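Local coordinates for protein lysine cyclodeaminase (Streptomyces pristinaespiralis, PDB 5YU3) that probably converts L-lysine into the cyclic amino acid L-pipecolic acid with loss of ammonia, using bound NAD, and also recognises L-ornithine, at residues Gly34-Ser46 and Leu275-Ala287. Sequence-based numbering, arbitrary orientation.
Sequences GLAEIGRGERHLS and LGPQLAHLCADPA
L35 lays its CD1 methyl against CD2 of L279, 3.7 Å apart, while its CB rests on SG of C283. With chi1 at -78°, CG of L35 stands beside its backbone N and anti to the carbonyl carbon, leaving CD2 to face the methyl of A280. That methyl is wedged into the surface of helix 34-39, 3.3 Å from O of L35 and 3.6 Å from CG2 of I38. The methyl of A284 does the same one turn on, with CB 3.6 Å from both O of A36 and C of G39. Small residues on both sides let the axes of helix 34-39 and helix 279-284 come within 6.8 Å, crossing nearly at right angles (-95°). G39 lies at the crossing, and its CA makes a CH...O contact of 3.5 Å to O of A280.

No direct hydrogen bond joins the two segments. On the solvent side, near the C-terminal ends of both helices, a water accepts from NH1 of R40 and donates to O of A284. Bent at chi3 (-66°), R40 turns one guanidinium face over O of A36, with E42 at its edge in a long, weak salt bridge. At the other end, L45 and the N-cap residue Q278 meet from opposite directions, CD1 of L45 lying 3.5 Å from OE1 of Q278.

Beyond the Schellman motif at G41, L45 reaches P258 of helix 258-264, as does Q278. V128 of helix 115-133 packs on L35 and C283, and F306 of helix 305-321 lies against I38. The contact packs the C-terminal end of helix 20-39 against helix 279-284, whose L279 is hydrogen-bonded through its backbone to A255 of strand 252-255, at the edge of the parallel, NAD-binding sheet.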
ATOM      1  N   GLY A  34      -7.306   9.610  20.629  1.00 15.85           N
ATOM      2  CA  GLY A  34      -7.605   9.578  19.209  1.00 21.07           C
ATOM      3  C   GLY A  34      -8.944   8.934  18.908  1.00 20.90           C
ATOM      4  O   GLY A  34      -9.688   9.403  18.044  1.00 18.61           O
ATOM      5  N   LEU A  35      -9.266   7.847  19.616  1.00 18.22           N
ATOM      6  CA  LEU A  35     -10.567   7.210  19.448  1.00 18.03           C
ATOM      7  C   LEU A  35     -11.700   8.149  19.855  1.00 21.42           C
ATOM      8  O   LEU A  35     -12.725   8.234  19.164  1.00 20.53           O
ATOM      9  CB  LEU A  35     -10.604   5.905  20.248  1.00 16.74           C
ATOM     10  CG  LEU A  35      -9.869   4.726  19.596  1.00 19.71           C
ATOM     11  CD1 LEU A  35      -9.716   3.549  20.564  1.00 17.76           C
ATOM     12  CD2 LEU A  35     -10.586   4.277  18.319  1.00 20.78           C
ATOM     13  N   ALA A  36     -11.524   8.890  20.952  1.00 20.53           N
ATOM     14  CA  ALA A  36     -12.544   9.859  21.347  1.00 21.27           C
ATOM     15  C   ALA A  36     -12.712  10.945  20.290  1.00 21.86           C
ATOM     16  O   ALA A  36     -13.837  11.386  20.013  1.00 21.98           O
ATOM     17  CB  ALA A  36     -12.191  10.474  22.699  1.00 19.20           C
ATOM     18  N   GLU A  37     -11.606  11.374  19.671  1.00 21.28           N
ATOM     19  CA  GLU A  37     -11.697  12.345  18.580  1.00 21.63           C
ATOM     20  C   GLU A  37     -12.527  11.805  17.415  1.00 22.90           C
ATOM     21  O   GLU A  37     -13.335  12.537  16.830  1.00 22.33           O
ATOM     22  CB  GLU A  37     -10.295  12.748  18.122  1.00 23.80           C
ATOM     23  CG  GLU A  37      -9.663  13.774  19.047  1.00 24.98           C
ATOM     24  CD  GLU A  37      -8.152  13.890  18.901  1.00 33.14           C
ATOM     25  OE1 GLU A  37      -7.564  13.195  18.047  1.00 26.58           O
ATOM     26  OE2 GLU A  37      -7.553  14.684  19.657  1.00 34.22           O
ATOM     27  N   ILE A  38     -12.349  10.528  17.065  1.00 20.49           N
ATOM     28  CA  ILE A  38     -13.200   9.924  16.045  1.00 20.90           C
ATOM     29  C   ILE A  38     -14.652   9.931  16.507  1.00 25.64           C
ATOM     30  O   ILE A  38     -15.563  10.284  15.745  1.00 24.87           O
ATOM     31  CB  ILE A  38     -12.718   8.498  15.714  1.00 21.16           C
ATOM     32  CG1 ILE A  38     -11.356   8.537  15.014  1.00 20.93           C
ATOM     33  CG2 ILE A  38     -13.734   7.762  14.849  1.00 20.34           C
ATOM     34  CD1 ILE A  38     -10.856   7.169  14.588  1.00 19.64           C
ATOM     35  N   GLY A  39     -14.891   9.562  17.768  1.00 20.63           N
ATOM     36  CA  GLY A  39     -16.254   9.518  18.274  1.00 25.04           C
ATOM     37  C   GLY A  39     -16.936  10.873  18.274  1.00 24.56           C
ATOM     38  O   GLY A  39     -18.163  10.955  18.144  1.00 23.58           O
ATOM     39  N   ARG A  40     -16.166  11.947  18.414  1.00 22.72           N
ATOM     40  CA  ARG A  40     -16.705  13.301  18.370  1.00 25.90           C
ATOM     41  C   ARG A  40     -16.779  13.865  16.958  1.00 30.89           C
ATOM     42  O   ARG A  40     -17.159  15.031  16.785  1.00 28.76           O
ATOM     43  CB  ARG A  40     -15.868  14.233  19.246  1.00 29.54           C
ATOM     44  CG  ARG A  40     -16.045  13.977  20.731  1.00 30.04           C
ATOM     45  CD  ARG A  40     -15.452  15.095  21.542  1.00 33.55           C
ATOM     46  NE  ARG A  40     -14.005  15.148  21.388  1.00 33.48           N
ATOM     47  CZ  ARG A  40     -13.147  14.558  22.213  1.00 37.66           C
ATOM     48  NH1 ARG A  40     -13.596  13.868  23.252  1.00 32.90           N
ATOM     49  NH2 ARG A  40     -11.841  14.661  22.002  1.00 37.57           N
ATOM     50  N   GLY A  41     -16.417  13.080  15.951  1.00 28.41           N
ATOM     51  CA  GLY A  41     -16.451  13.563  14.583  1.00 29.00           C
ATOM     52  C   GLY A  41     -15.341  14.514  14.211  1.00 33.08           C
ATOM     53  O   GLY A  41     -15.410  15.129  13.142  1.00 35.87           O
ATOM     54  N   GLU A  42     -14.319  14.665  15.062  1.00 28.53           N
ATOM     55  CA  GLU A  42     -13.167  15.499  14.740  1.00 27.44           C
ATOM     56  C   GLU A  42     -12.158  14.782  13.855  1.00 32.08           C
ATOM     57  O   GLU A  42     -11.341  15.443  13.204  1.00 30.61           O
ATOM     58  CB  GLU A  42     -12.476  15.965  16.023  1.00 29.38           C
ATOM     59  CG  GLU A  42     -13.362  16.797  16.928  1.00 32.47           C
ATOM     60  CD  GLU A  42     -12.834  16.895  18.340  1.00 37.21           C
ATOM     61  OE1 GLU A  42     -11.797  16.267  18.636  1.00 42.17           O
ATOM     62  OE2 GLU A  42     -13.457  17.599  19.159  1.00 45.08           O
ATOM     63  N   ARG A  43     -12.179  13.451  13.853  1.00 31.05           N
ATOM     64  CA  ARG A  43     -11.355  12.625  12.988  1.00 28.08           C
ATOM     65  C   ARG A  43     -12.236  11.505  12.458  1.00 30.10           C
ATOM     66  O   ARG A  43     -13.386  11.349  12.872  1.00 27.25           O
ATOM     67  CB  ARG A  43     -10.136  12.058  13.726  1.00 28.41           C
ATOM     68  CG  ARG A  43      -9.066  13.081  14.031  1.00 33.84           C
ATOM     69  CD  ARG A  43      -7.907  12.456  14.776  1.00 35.04           C
ATOM     70  NE  ARG A  43      -7.115  13.479  15.446  1.00 43.94           N
ATOM     71  CZ  ARG A  43      -6.098  14.119  14.881  1.00 43.40           C
ATOM     72  NH1 ARG A  43      -5.747  13.826  13.641  1.00 47.35           N
ATOM     73  NH2 ARG A  43      -5.430  15.046  15.552  1.00 44.22           N
ATOM     74  N   HIS A  44     -11.694  10.701  11.548  1.00 28.75           N
ATOM     75  CA  HIS A  44     -12.530   9.732  10.859  1.00 28.62           C
ATOM     76  C   HIS A  44     -11.848   8.377  10.793  1.00 27.64           C
ATOM     77  O   HIS A  44     -10.622   8.285  10.700  1.00 23.18           O
ATOM     78  CB  HIS A  44     -12.890  10.257   9.465  1.00 31.22           C
ATOM     79  CG  HIS A  44     -13.516  11.616   9.506  1.00 34.43           C
ATOM     80  ND1 HIS A  44     -14.823  11.818   9.897  1.00 41.15           N
ATOM     81  CD2 HIS A  44     -13.000  12.845   9.273  1.00 39.51           C
ATOM     82  CE1 HIS A  44     -15.095  13.111   9.871  1.00 39.38           C
ATOM     83  NE2 HIS A  44     -14.004  13.757   9.502  1.00 40.98           N
ATOM     84  N   LEU A  45     -12.666   7.326  10.860  1.00 22.46           N
ATOM     85  CA  LEU A  45     -12.177   5.965  10.687  1.00 20.39           C
ATOM     86  C   LEU A  45     -11.413   5.843   9.383  1.00 21.03           C
ATOM     87  O   LEU A  45     -11.799   6.424   8.365  1.00 21.11           O
ATOM     88  CB  LEU A  45     -13.335   4.964  10.675  1.00 24.22           C
ATOM     89  CG  LEU A  45     -13.935   4.428  11.967  1.00 27.39           C
ATOM     90  CD1 LEU A  45     -15.030   3.431  11.594  1.00 20.81           C
ATOM     91  CD2 LEU A  45     -12.862   3.774  12.836  1.00 18.46           C
ATOM     92  N   SER A  46     -10.333   5.064   9.421  1.00 18.92           N
ATOM     93  CA  SER A  46      -9.570   4.767   8.220  1.00 19.46           C
ATOM     94  C   SER A  46     -10.438   4.006   7.218  1.00 24.06           C
ATOM     95  O   SER A  46     -11.348   3.267   7.604  1.00 22.45           O
ATOM     96  CB  SER A  46      -8.335   3.946   8.582  1.00 18.97           C
ATOM     97  OG  SER A  46      -7.725   4.503   9.740  1.00 16.15           O
ATOM     98  N   LEU A 275     -25.032  -4.967  16.103  1.00 20.35           N
ATOM     99  CA  LEU A 275     -23.797  -4.405  16.638  1.00 21.01           C
ATOM    100  C   LEU A 275     -24.098  -3.340  17.680  1.00 23.09           C
ATOM    101  O   LEU A 275     -25.040  -2.557  17.532  1.00 23.92           O
ATOM    102  CB  LEU A 275     -22.969  -3.791  15.513  1.00 20.53           C
ATOM    103  CG  LEU A 275     -21.879  -4.635  14.845  1.00 24.24           C
ATOM    104  CD1 LEU A 275     -22.431  -5.927  14.307  1.00 24.61           C
ATOM    105  CD2 LEU A 275     -21.202  -3.828  13.733  1.00 25.11           C
ATOM    106  N   GLY A 276     -23.289  -3.306  18.744  1.00 22.19           N
ATOM    107  CA  GLY A 276     -23.284  -2.165  19.631  1.00 18.67           C
ATOM    108  C   GLY A 276     -22.535  -1.003  19.014  1.00 20.33           C
ATOM    109  O   GLY A 276     -21.988  -1.094  17.911  1.00 21.30           O
ATOM    110  N   PRO A 277     -22.530   0.132  19.709  1.00 22.21           N
ATOM    111  CA  PRO A 277     -21.763   1.278  19.210  1.00 20.76           C
ATOM    112  C   PRO A 277     -20.281   0.943  19.141  1.00 18.63           C
ATOM    113  O   PRO A 277     -19.751   0.240  20.001  1.00 19.49           O
ATOM    114  CB  PRO A 277     -22.054   2.378  20.230  1.00 25.42           C
ATOM    115  CG  PRO A 277     -23.292   1.798  21.075  1.00 26.88           C
ATOM    116  CD  PRO A 277     -23.211   0.500  21.008  1.00 25.09           C
ATOM    117  N   GLN A 278     -19.619   1.451  18.098  1.00 18.66           N
ATOM    118  CA  GLN A 278     -18.204   1.168  17.885  1.00 18.04           C
ATOM    119  C   GLN A 278     -17.358   1.758  19.012  1.00 19.47           C
ATOM    120  O   GLN A 278     -17.793   2.643  19.759  1.00 19.68           O
ATOM    121  CB  GLN A 278     -17.741   1.731  16.539  1.00 18.51           C
ATOM    122  CG  GLN A 278     -17.733   3.250  16.455  1.00 18.24           C
ATOM    123  CD  GLN A 278     -17.445   3.757  15.049  1.00 18.71           C
ATOM    124  OE1 GLN A 278     -16.325   4.177  14.741  1.00 19.50           O
ATOM    125  NE2 GLN A 278     -18.456   3.720  14.185  1.00 19.82           N
ATOM    126  N   LEU A 279     -16.120   1.265  19.115  1.00 17.45           N
ATOM    127  CA  LEU A 279     -15.263   1.632  20.241  1.00 17.01           C
ATOM    128  C   LEU A 279     -15.049   3.141  20.319  1.00 18.66           C
ATOM    129  O   LEU A 279     -15.085   3.722  21.415  1.00 18.94           O
ATOM    130  CB  LEU A 279     -13.931   0.891  20.138  1.00 15.71           C
ATOM    131  CG  LEU A 279     -12.875   1.191  21.215  1.00 17.62           C
ATOM    132  CD1 LEU A 279     -13.405   0.860  22.599  1.00 20.79           C
ATOM    133  CD2 LEU A 279     -11.614   0.400  20.911  1.00 18.94           C
ATOM    134  N   ALA A 280     -14.857   3.803  19.167  1.00 17.02           N
ATOM    135  CA  ALA A 280     -14.674   5.252  19.175  1.00 16.43           C
ATOM    136  C   ALA A 280     -15.844   5.957  19.848  1.00 19.33           C
ATOM    137  O   ALA A 280     -15.655   6.938  20.578  1.00 19.79           O
ATOM    138  CB  ALA A 280     -14.500   5.778  17.748  1.00 17.29           C
ATOM    139  N   HIS A 281     -17.069   5.474  19.617  1.00 20.41           N
ATOM    140  CA  HIS A 281     -18.214   6.129  20.244  1.00 23.96           C
ATOM    141  C   HIS A 281     -18.217   5.912  21.751  1.00 21.79           C
ATOM    142  O   HIS A 281     -18.550   6.835  22.510  1.00 27.50           O
ATOM    143  CB  HIS A 281     -19.527   5.644  19.628  1.00 24.18           C
ATOM    144  CG  HIS A 281     -20.732   6.401  20.110  1.00 39.33           C
ATOM    145  ND1 HIS A 281     -21.612   5.903  21.050  1.00 42.25           N
ATOM    146  CD2 HIS A 281     -21.159   7.656  19.826  1.00 41.47           C
ATOM    147  CE1 HIS A 281     -22.555   6.800  21.286  1.00 41.23           C
ATOM    148  NE2 HIS A 281     -22.295   7.876  20.566  1.00 43.97           N
ATOM    149  N   LEU A 282     -17.856   4.705  22.200  1.00 21.42           N
ATOM    150  CA  LEU A 282     -17.722   4.458  23.634  1.00 22.14           C
ATOM    151  C   LEU A 282     -16.697   5.398  24.259  1.00 25.87           C
ATOM    152  O   LEU A 282     -16.893   5.894  25.378  1.00 24.76           O
ATOM    153  CB  LEU A 282     -17.328   3.003  23.890  1.00 20.58           C
ATOM    154  CG  LEU A 282     -18.193   1.864  23.330  1.00 24.68           C
ATOM    155  CD1 LEU A 282     -17.797   0.546  23.961  1.00 25.54           C
ATOM    156  CD2 LEU A 282     -19.651   2.150  23.546  1.00 26.09           C
ATOM    157  N   CYS A 283     -15.604   5.673  23.543  1.00 21.24           N
ATOM    158  CA  CYS A 283     -14.574   6.558  24.086  1.00 20.55           C
ATOM    159  C   CYS A 283     -15.066   7.998  24.184  1.00 23.51           C
ATOM    160  O   CYS A 283     -14.729   8.711  25.136  1.00 26.29           O
ATOM    161  CB  CYS A 283     -13.310   6.484  23.226  1.00 21.84           C
ATOM    162  SG  CYS A 283     -12.438   4.924  23.347  1.00 21.71           S
ATOM    163  N   ALA A 284     -15.858   8.453  23.209  1.00 20.04           N
ATOM    164  CA  ALA A 284     -16.322   9.831  23.240  1.00 22.08           C
ATOM    165  C   ALA A 284     -17.503  10.019  24.184  1.00 23.70           C
ATOM    166  O   ALA A 284     -17.658  11.094  24.773  1.00 24.54           O
ATOM    167  CB  ALA A 284     -16.696  10.298  21.832  1.00 21.57           C
ATOM    168  N   ASP A 285     -18.345   9.002  24.343  1.00 23.54           N
ATOM    169  CA  ASP A 285     -19.569   9.131  25.130  1.00 25.13           C
ATOM    170  C   ASP A 285     -19.782   7.828  25.887  1.00 24.24           C
ATOM    171  O   ASP A 285     -20.371   6.878  25.347  1.00 29.82           O
ATOM    172  CB  ASP A 285     -20.770   9.470  24.245  1.00 26.22           C
ATOM    173  CG  ASP A 285     -22.031   9.739  25.056  1.00 31.12           C
ATOM    174  OD1 ASP A 285     -22.028   9.400  26.256  1.00 26.87           O
ATOM    175  OD2 ASP A 285     -23.021  10.277  24.504  1.00 31.52           O
ATOM    176  N   PRO A 286     -19.335   7.748  27.144  1.00 26.93           N
ATOM    177  CA  PRO A 286     -19.438   6.484  27.895  1.00 27.51           C
ATOM    178  C   PRO A 286     -20.860   6.048  28.241  1.00 28.03           C
ATOM    179  O   PRO A 286     -21.023   4.948  28.788  1.00 24.21           O
ATOM    180  CB  PRO A 286     -18.624   6.770  29.161  1.00 31.53           C
ATOM    181  CG  PRO A 286     -18.472   8.377  29.156  1.00 33.45           C
ATOM    182  CD  PRO A 286     -18.460   8.723  27.900  1.00 27.16           C
ATOM    183  N   ALA A 287     -21.884   6.860  27.954  1.00 26.10           N
ATOM    184  CA  ALA A 287     -23.263   6.423  28.169  1.00 23.28           C
ATOM    185  C   ALA A 287     -23.530   5.064  27.530  1.00 25.83           C
ATOM    186  O   ALA A 287     -24.269   4.237  28.082  1.00 26.17           O
ATOM    187  CB  ALA A 287     -24.232   7.463  27.606  1.00 23.58           C
TER
HETATM  188  O   HOH W   1     -16.463  13.357  24.167  1.00 30.70           O